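Local coordinates for chitin deacetylase 1 (Bombyx mori, PDB 5ZNT), which removes the acetyl groups from N-acetyl-D-glucosamine residues of chitin by zinc-dependent hydrolysis, this chain carrying its carbohydrate esterase 4 catalytic domain, at residues 72-81 with 94-105; 142-152 with 166-174. All blocks are in the same frame, centred on the assembly; numbering follows the deposited sequence.

Contact 1. Residues 72-81 with 94-105. With ZN (zinc ion), chain C.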
# COMPACT_ATOMS: atom_id res chain seq x y z
N ILE A 72 3.87 -8.75 -12.81
CA ILE A 72 3.13 -7.71 -12.10
C ILE A 72 3.51 -7.76 -10.61
O ILE A 72 3.82 -8.82 -10.06
CB ILE A 72 1.61 -7.87 -12.29
CG1 ILE A 72 1.11 -9.22 -11.79
CG2 ILE A 72 1.25 -7.72 -13.75
CD1 ILE A 72 -0.45 -9.28 -11.81
N LYS A 73 3.51 -6.59 -9.98
CA LYS A 73 3.95 -6.48 -8.59
C LYS A 73 2.87 -5.79 -7.77
O LYS A 73 2.18 -4.88 -8.26
CB LYS A 73 5.25 -5.68 -8.45
CG LYS A 73 6.43 -6.22 -9.27
CD LYS A 73 6.76 -7.68 -8.89
CE LYS A 73 8.16 -8.05 -9.41
NZ LYS A 73 8.28 -7.75 -10.88
N ALA A 74 2.74 -6.21 -6.51
CA ALA A 74 1.78 -5.66 -5.56
C ALA A 74 2.51 -5.21 -4.30
O ALA A 74 3.71 -5.44 -4.13
CB ALA A 74 0.68 -6.70 -5.23
N THR A 75 1.78 -4.53 -3.42
CA THR A 75 2.32 -4.00 -2.16
C THR A 75 1.52 -4.61 -1.01
O THR A 75 0.30 -4.62 -1.05
CB THR A 75 2.21 -2.47 -2.11
OG1 THR A 75 2.85 -1.89 -3.26
CG2 THR A 75 2.86 -1.90 -0.84
N TYR A 76 2.21 -5.11 0.02
CA TYR A 76 1.58 -5.77 1.16
C TYR A 76 1.79 -4.90 2.39
O TYR A 76 2.93 -4.65 2.78
CB TYR A 76 2.17 -7.16 1.39
CG TYR A 76 1.82 -8.13 0.29
CD1 TYR A 76 2.50 -8.11 -0.92
CD2 TYR A 76 0.78 -9.04 0.45
CE1 TYR A 76 2.17 -8.98 -1.95
CE2 TYR A 76 0.45 -9.93 -0.57
CZ TYR A 76 1.16 -9.91 -1.75
OH TYR A 76 0.83 -10.77 -2.75
N PHE A 77 0.69 -4.40 2.95
CA PHE A 77 0.76 -3.67 4.22
C PHE A 77 0.54 -4.69 5.33
O PHE A 77 -0.58 -5.12 5.59
CB PHE A 77 -0.28 -2.55 4.26
CG PHE A 77 0.06 -1.41 3.33
CD1 PHE A 77 0.98 -0.44 3.70
CD2 PHE A 77 -0.51 -1.34 2.06
CE1 PHE A 77 1.31 0.60 2.83
CE2 PHE A 77 -0.19 -0.31 1.20
CZ PHE A 77 0.72 0.65 1.58
N VAL A 78 1.63 -5.09 5.98
CA VAL A 78 1.65 -6.30 6.80
C VAL A 78 1.48 -5.91 8.25
O VAL A 78 2.20 -5.03 8.75
CB VAL A 78 2.97 -7.07 6.59
CG1 VAL A 78 3.00 -8.34 7.48
CG2 VAL A 78 3.09 -7.47 5.09
N SER A 79 0.54 -6.56 8.94
CA SER A 79 0.40 -6.46 10.38
C SER A 79 1.01 -7.71 11.03
O SER A 79 1.09 -8.76 10.40
CB SER A 79 -1.08 -6.32 10.79
OG SER A 79 -1.85 -7.43 10.30
N HIS A 80 1.41 -7.59 12.30
CA HIS A 80 2.28 -8.60 12.92
C HIS A 80 1.53 -9.87 13.28
O HIS A 80 2.00 -10.97 12.98
CB HIS A 80 2.94 -8.00 14.17
CG HIS A 80 3.75 -8.98 14.98
ND1 HIS A 80 4.67 -9.85 14.43
CD2 HIS A 80 3.78 -9.20 16.32
CE1 HIS A 80 5.24 -10.56 15.39
NE2 HIS A 80 4.72 -10.19 16.55
N LYS A 81 0.39 -9.77 13.97
CA LYS A 81 -0.13 -10.96 14.64
C LYS A 81 -0.53 -12.01 13.62
O LYS A 81 -1.25 -11.72 12.66
CB LYS A 81 -1.32 -10.61 15.56
CG LYS A 81 -1.52 -11.62 16.71
CD LYS A 81 -2.78 -11.22 17.55
CE LYS A 81 -2.89 -12.06 18.81
NZ LYS A 81 -4.01 -11.59 19.71
N LYS A 94 10.29 -12.38 -4.31
CA LYS A 94 9.63 -12.40 -5.60
C LYS A 94 9.38 -11.01 -6.16
O LYS A 94 8.84 -10.90 -7.26
CB LYS A 94 8.30 -13.16 -5.52
CG LYS A 94 8.47 -14.68 -5.39
CD LYS A 94 9.04 -15.26 -6.67
CE LYS A 94 8.95 -16.78 -6.67
NZ LYS A 94 9.13 -17.34 -8.05
N GLY A 95 9.75 -9.95 -5.45
CA GLY A 95 9.69 -8.60 -5.99
C GLY A 95 8.48 -7.79 -5.58
O GLY A 95 8.32 -6.66 -6.08
N HIS A 96 7.60 -8.32 -4.73
CA HIS A 96 6.53 -7.50 -4.19
C HIS A 96 7.06 -6.65 -3.05
O HIS A 96 8.07 -6.97 -2.40
CB HIS A 96 5.37 -8.38 -3.73
CG HIS A 96 4.87 -9.29 -4.81
ND1 HIS A 96 4.10 -8.84 -5.86
CD2 HIS A 96 5.06 -10.61 -5.02
CE1 HIS A 96 3.82 -9.86 -6.66
NE2 HIS A 96 4.40 -10.94 -6.17
N GLU A 97 6.40 -5.53 -2.82
CA GLU A 97 6.83 -4.59 -1.79
C GLU A 97 6.22 -4.97 -0.45
O GLU A 97 5.04 -5.33 -0.39
CB GLU A 97 6.43 -3.16 -2.16
CG GLU A 97 6.76 -2.16 -1.05
CD GLU A 97 6.54 -0.70 -1.44
OE1 GLU A 97 6.19 -0.45 -2.62
OE2 GLU A 97 6.75 0.18 -0.57
N ILE A 98 7.02 -4.89 0.61
CA ILE A 98 6.53 -5.13 1.97
C ILE A 98 6.51 -3.79 2.69
O ILE A 98 7.53 -3.10 2.73
CB ILE A 98 7.42 -6.12 2.73
CG1 ILE A 98 7.47 -7.46 2.00
CG2 ILE A 98 6.91 -6.29 4.19
CD1 ILE A 98 6.10 -8.14 1.83
N ALA A 99 5.35 -3.42 3.24
CA ALA A 99 5.17 -2.19 3.99
C ALA A 99 4.55 -2.54 5.34
O ALA A 99 4.17 -3.69 5.57
CB ALA A 99 4.28 -1.18 3.23
N VAL A 100 4.43 -1.56 6.26
CA VAL A 100 3.99 -1.88 7.62
C VAL A 100 2.56 -1.42 7.84
O VAL A 100 2.13 -0.37 7.33
CB VAL A 100 4.92 -1.31 8.71
CG1 VAL A 100 6.37 -1.77 8.48
CG2 VAL A 100 4.82 0.21 8.82
N HIS A 101 1.84 -2.20 8.64
CA HIS A 101 0.44 -2.00 8.98
C HIS A 101 0.26 -2.18 10.49
O HIS A 101 -0.81 -2.60 10.95
CB HIS A 101 -0.42 -2.98 8.18
CG HIS A 101 -1.90 -2.71 8.21
ND1 HIS A 101 -2.43 -1.45 8.05
CD2 HIS A 101 -2.96 -3.55 8.33
CE1 HIS A 101 -3.76 -1.53 8.08
NE2 HIS A 101 -4.10 -2.79 8.26
N SER A 102 1.32 -1.91 11.26
CA SER A 102 1.40 -1.89 12.73
C SER A 102 1.64 -3.27 13.37
O SER A 102 1.45 -4.31 12.74
CB SER A 102 0.16 -1.25 13.38
OG SER A 102 -0.85 -2.21 13.59
N ILE A 103 2.07 -3.25 14.63
CA ILE A 103 2.25 -4.49 15.40
C ILE A 103 0.90 -5.00 15.90
O ILE A 103 0.54 -6.17 15.69
CB ILE A 103 3.21 -4.25 16.57
CG1 ILE A 103 4.64 -4.05 16.04
CG2 ILE A 103 3.10 -5.42 17.61
CD1 ILE A 103 5.68 -3.71 17.14
N THR A 104 0.13 -4.15 16.56
CA THR A 104 -1.06 -4.62 17.27
C THR A 104 -2.33 -4.61 16.42
O THR A 104 -3.26 -5.36 16.76
CB THR A 104 -1.35 -3.77 18.52
OG1 THR A 104 -1.83 -2.49 18.12
CG2 THR A 104 -0.09 -3.60 19.39
N HIS A 105 -2.41 -3.79 15.38
CA HIS A 105 -3.68 -3.58 14.67
C HIS A 105 -4.82 -3.28 15.66
O HIS A 105 -5.95 -3.75 15.51
CB HIS A 105 -4.03 -4.78 13.78
CG HIS A 105 -4.85 -4.42 12.58
ND1 HIS A 105 -6.22 -4.22 12.63
CD2 HIS A 105 -4.50 -4.24 11.28
CE1 HIS A 105 -6.67 -3.95 11.42
NE2 HIS A 105 -5.65 -3.94 10.58
ZN ZN C . -5.94 -3.79 8.52
O HOH W 1 -6.67 -2.87 6.54
O HOH W 2 -7.05 -1.78 8.63
O HOH W 3 -7.86 -4.76 8.55
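F77 and S79 pack against the two histidines that this contact brings to the zinc ion: the carbonyl O of F77 lies 3.4 Å from CB of H101, and CB of S79 lies 4.0 Å from CD2 of H105. Both rings bind through NE2, with H101 NE2 2.1 Å from the zinc; D46 and three waters complete six ligands. CG of H101 stands anti to the backbone N (chi1 -168°), a torsion that carries the ring toward the metal, and its ND1 is hydrogen-bonded to R146 O. Between the ligands, S102 OG donates 2.7 Å to H101 O, in the carbonyl plane on a lone pair, and accepts from H105 N: an ST motif that ties the turn.

Behind the site, strands 75-78 and 97-100 run parallel, their axes 29° apart. Y76 N bonds E97 O and A99 N bonds Y76 O; at the metal end H101 N reaches V78 O at 2.9 Å from above the carbonyl plane. On one face CD1 of F77 presses on CB of A99 (3.4 Å), while T75 and E97 lie side by side; E97 OE2 bonds Y168 and T304, and T75 OG1 bonds M303 N. On the other face, V78 and I98 touch through their CG2 methyls. At the far end A74 N donates to H96 ND1 (3.0 Å) in the plane of the imidazole, and the Y76 ring turns its edge to the H96 face, planes at 78°.

By accepting from A74, H96 ND1 probably carries no proton. H101 is held at both nitrogens, by the zinc and by R146 O, which fixes the turn of its ring; the three positions not taken by H101, H105 and D46 hold water, consistent with a metal site that activates water for deacetylation.

Contact 2. Residues 142-152 with 166-174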
# COMPACT_ATOMS: atom_id res chain seq x y z
N VAL A 142 11.65 -1.64 3.26
CA VAL A 142 10.39 -1.54 4.00
C VAL A 142 10.21 -0.07 4.39
O VAL A 142 10.82 0.41 5.34
CB VAL A 142 10.39 -2.46 5.23
CG1 VAL A 142 9.09 -2.33 6.02
CG2 VAL A 142 10.67 -3.93 4.81
N VAL A 143 9.42 0.68 3.62
CA VAL A 143 9.47 2.14 3.72
C VAL A 143 8.09 2.78 3.78
O VAL A 143 7.97 4.00 3.97
CB VAL A 143 10.28 2.75 2.54
CG1 VAL A 143 11.67 2.13 2.45
CG2 VAL A 143 9.52 2.58 1.22
N GLY A 144 7.03 1.99 3.59
CA GLY A 144 5.68 2.52 3.58
C GLY A 144 4.88 2.19 4.83
O GLY A 144 5.18 1.21 5.53
N VAL A 145 3.86 3.00 5.11
CA VAL A 145 3.01 2.85 6.28
C VAL A 145 1.56 2.96 5.83
O VAL A 145 1.22 3.85 5.04
CB VAL A 145 3.30 3.94 7.34
CG1 VAL A 145 2.24 3.90 8.45
CG2 VAL A 145 4.69 3.76 7.94
N ARG A 146 0.70 2.09 6.38
CA ARG A 146 -0.74 2.29 6.32
C ARG A 146 -1.31 1.99 7.70
O ARG A 146 -1.08 0.90 8.24
CB ARG A 146 -1.40 1.40 5.27
CG ARG A 146 -2.94 1.50 5.25
CD ARG A 146 -3.50 0.77 4.01
NE ARG A 146 -3.28 1.51 2.76
CZ ARG A 146 -3.46 1.00 1.54
NH1 ARG A 146 -3.87 -0.26 1.38
NH2 ARG A 146 -3.24 1.76 0.47
N ALA A 147 -2.07 2.93 8.25
CA ALA A 147 -2.62 2.78 9.60
C ALA A 147 -3.84 1.86 9.60
O ALA A 147 -4.65 1.90 8.67
CB ALA A 147 -3.01 4.14 10.20
N PRO A 148 -3.98 1.02 10.64
CA PRO A 148 -5.21 0.24 10.82
C PRO A 148 -6.45 1.13 10.77
O PRO A 148 -6.44 2.27 11.25
CB PRO A 148 -5.02 -0.38 12.21
CG PRO A 148 -3.52 -0.56 12.32
CD PRO A 148 -2.95 0.70 11.65
N TYR A 149 -7.49 0.58 10.16
CA TYR A 149 -8.80 1.22 9.95
C TYR A 149 -8.67 2.59 9.25
O TYR A 149 -9.59 3.42 9.33
CB TYR A 149 -9.57 1.30 11.29
CG TYR A 149 -9.50 -0.04 12.01
CD1 TYR A 149 -10.34 -1.10 11.65
CD2 TYR A 149 -8.51 -0.29 12.96
CE1 TYR A 149 -10.23 -2.35 12.27
CE2 TYR A 149 -8.38 -1.55 13.57
CZ TYR A 149 -9.24 -2.56 13.21
OH TYR A 149 -9.12 -3.79 13.82
N LEU A 150 -7.55 2.81 8.55
CA LEU A 150 -7.25 4.06 7.85
C LEU A 150 -7.42 5.26 8.78
O LEU A 150 -7.91 6.32 8.39
CB LEU A 150 -8.12 4.21 6.59
CG LEU A 150 -8.03 3.05 5.58
CD1 LEU A 150 -8.87 3.34 4.33
CD2 LEU A 150 -6.57 2.85 5.15
N ARG A 151 -6.99 5.11 10.04
CA ARG A 151 -7.05 6.21 11.00
C ARG A 151 -5.78 7.04 10.88
O ARG A 151 -4.71 6.62 11.32
CB ARG A 151 -7.22 5.69 12.42
CG ARG A 151 -8.45 4.83 12.66
CD ARG A 151 -9.73 5.50 12.16
NE ARG A 151 -10.00 6.77 12.82
CZ ARG A 151 -11.02 7.56 12.50
NH1 ARG A 151 -11.85 7.21 11.52
NH2 ARG A 151 -11.20 8.72 13.14
N VAL A 152 -5.91 8.24 10.31
CA VAL A 152 -4.77 9.13 10.20
C VAL A 152 -4.42 9.69 11.57
O VAL A 152 -5.31 9.97 12.39
CB VAL A 152 -5.08 10.26 9.21
CG1 VAL A 152 -3.82 11.06 8.93
CG2 VAL A 152 -5.67 9.66 7.94
N PHE A 166 10.66 6.86 7.24
CA PHE A 166 9.75 6.19 6.32
C PHE A 166 9.63 7.03 5.05
O PHE A 166 9.79 8.25 5.08
CB PHE A 166 8.38 5.98 6.97
CG PHE A 166 8.32 4.79 7.92
CD1 PHE A 166 8.27 3.49 7.43
CD2 PHE A 166 8.34 4.98 9.30
CE1 PHE A 166 8.22 2.40 8.30
CE2 PHE A 166 8.29 3.89 10.18
CZ PHE A 166 8.23 2.60 9.67
N LEU A 167 9.36 6.37 3.93
CA LEU A 167 9.27 7.10 2.67
C LEU A 167 7.86 7.65 2.45
O LEU A 167 7.69 8.82 2.08
CB LEU A 167 9.67 6.21 1.50
CG LEU A 167 9.56 6.82 0.11
CD1 LEU A 167 10.51 8.03 -0.02
CD2 LEU A 167 9.83 5.75 -0.96
N TYR A 168 6.84 6.83 2.66
CA TYR A 168 5.51 7.29 2.32
C TYR A 168 4.50 6.73 3.28
O TYR A 168 4.69 5.67 3.90
CB TYR A 168 5.12 6.89 0.89
CG TYR A 168 4.93 5.40 0.68
CD1 TYR A 168 3.69 4.80 0.88
CD2 TYR A 168 6.00 4.60 0.31
CE1 TYR A 168 3.52 3.42 0.70
CE2 TYR A 168 5.85 3.23 0.13
CZ TYR A 168 4.60 2.65 0.32
OH TYR A 168 4.44 1.30 0.15
N ASP A 169 3.38 7.44 3.37
CA ASP A 169 2.16 6.98 3.99
C ASP A 169 1.12 6.70 2.91
O ASP A 169 1.10 7.36 1.86
CB ASP A 169 1.64 8.03 4.96
CG ASP A 169 0.28 7.68 5.48
OD1 ASP A 169 0.19 6.71 6.27
OD2 ASP A 169 -0.71 8.33 5.10
N SER A 170 0.27 5.71 3.16
CA SER A 170 -0.92 5.47 2.34
C SER A 170 -2.08 5.20 3.30
O SER A 170 -2.60 4.09 3.41
CB SER A 170 -0.75 4.33 1.34
OG SER A 170 -1.87 4.29 0.44
N THR A 171 -2.45 6.23 4.03
CA THR A 171 -3.58 6.19 4.96
C THR A 171 -4.64 7.25 4.65
O THR A 171 -5.81 7.06 4.99
CB THR A 171 -3.08 6.40 6.40
OG1 THR A 171 -1.99 5.50 6.66
CG2 THR A 171 -4.19 6.19 7.41
N ILE A 172 -4.26 8.35 4.02
CA ILE A 172 -5.16 9.47 3.80
C ILE A 172 -6.05 9.18 2.60
O ILE A 172 -5.56 8.82 1.52
CB ILE A 172 -4.36 10.77 3.60
CG1 ILE A 172 -3.65 11.11 4.91
CG2 ILE A 172 -5.30 11.91 3.12
CD1 ILE A 172 -2.68 12.26 4.78
N THR A 173 -7.36 9.29 2.79
CA THR A 173 -8.32 9.07 1.72
C THR A 173 -8.68 10.40 1.06
O THR A 173 -8.83 11.42 1.74
CB THR A 173 -9.58 8.39 2.27
OG1 THR A 173 -9.23 7.08 2.77
CG2 THR A 173 -10.58 8.25 1.19
N ALA A 174 -8.81 10.40 -0.27
CA ALA A 174 -9.30 11.57 -0.97
C ALA A 174 -10.71 11.31 -1.46
O ALA A 174 -10.95 10.26 -2.08
CB ALA A 174 -8.40 11.94 -2.16
O HOH W 4 -8.19 7.80 5.96
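V145 sets its CG2 methyl 3.6 Å above the plane of the F166 ring, over its centre, in a CH-pi contact; V143 O lies at the edge of the same ring. One face of Y168 is taken by CA of G144, 3.5 Å from the centroid, and glycine puts no side chain in between. The guanidinium of R146 meets S170 side-on and nearly in plane: NE bonds S170 O (2.7 Å) and NH2 bonds S170 OG (2.9 Å), which is also hydrogen-bonded to M211 O of strand 209-214. Its chain leaves anti to the backbone N and bends at chi3 (-73°), which turns NE back to that carbonyl, while NH1 forms a salt bridge to D45. A methionine in place of R146 would probably leave S170 O without this donor and D45 without its charged mate.

Farther along, T171 OG1 accepts from A147 N (3.0 Å) and donates to D169 OD1 on the syn side; D169 OD2 takes T171 N in an Asx turn. V145 N to Y168 O and S170 N to V145 O supply the parallel register. Strand 144-145, helix 154-163 and strand 168-169 thus form a parallel beta-alpha-beta crossover, as in the distorted (beta/alpha) barrel of the CE4 deacetylases.

Overall arrangement
From the N terminus, strand 38-45 and the zinc ligand D46 come first; contact 1 then closes the loop made by helix 85-93, bringing strands 75-78 and 97-100 together. The chain continues through helix 117-134 before contact 2 opens, and helix 154-163 fills the loop that it closes. The two loops follow in series, neither nested nor crossed, and the contact centres lie about 11 Å apart. Backbone bonds from V100 to G144 and R146 set strand 97-100 beside strand 144-145, and P148 packs on S102. Through D169 and W209, 166-174 joins strand 209-214, so the pair links successive strands around the zinc-bearing barrel.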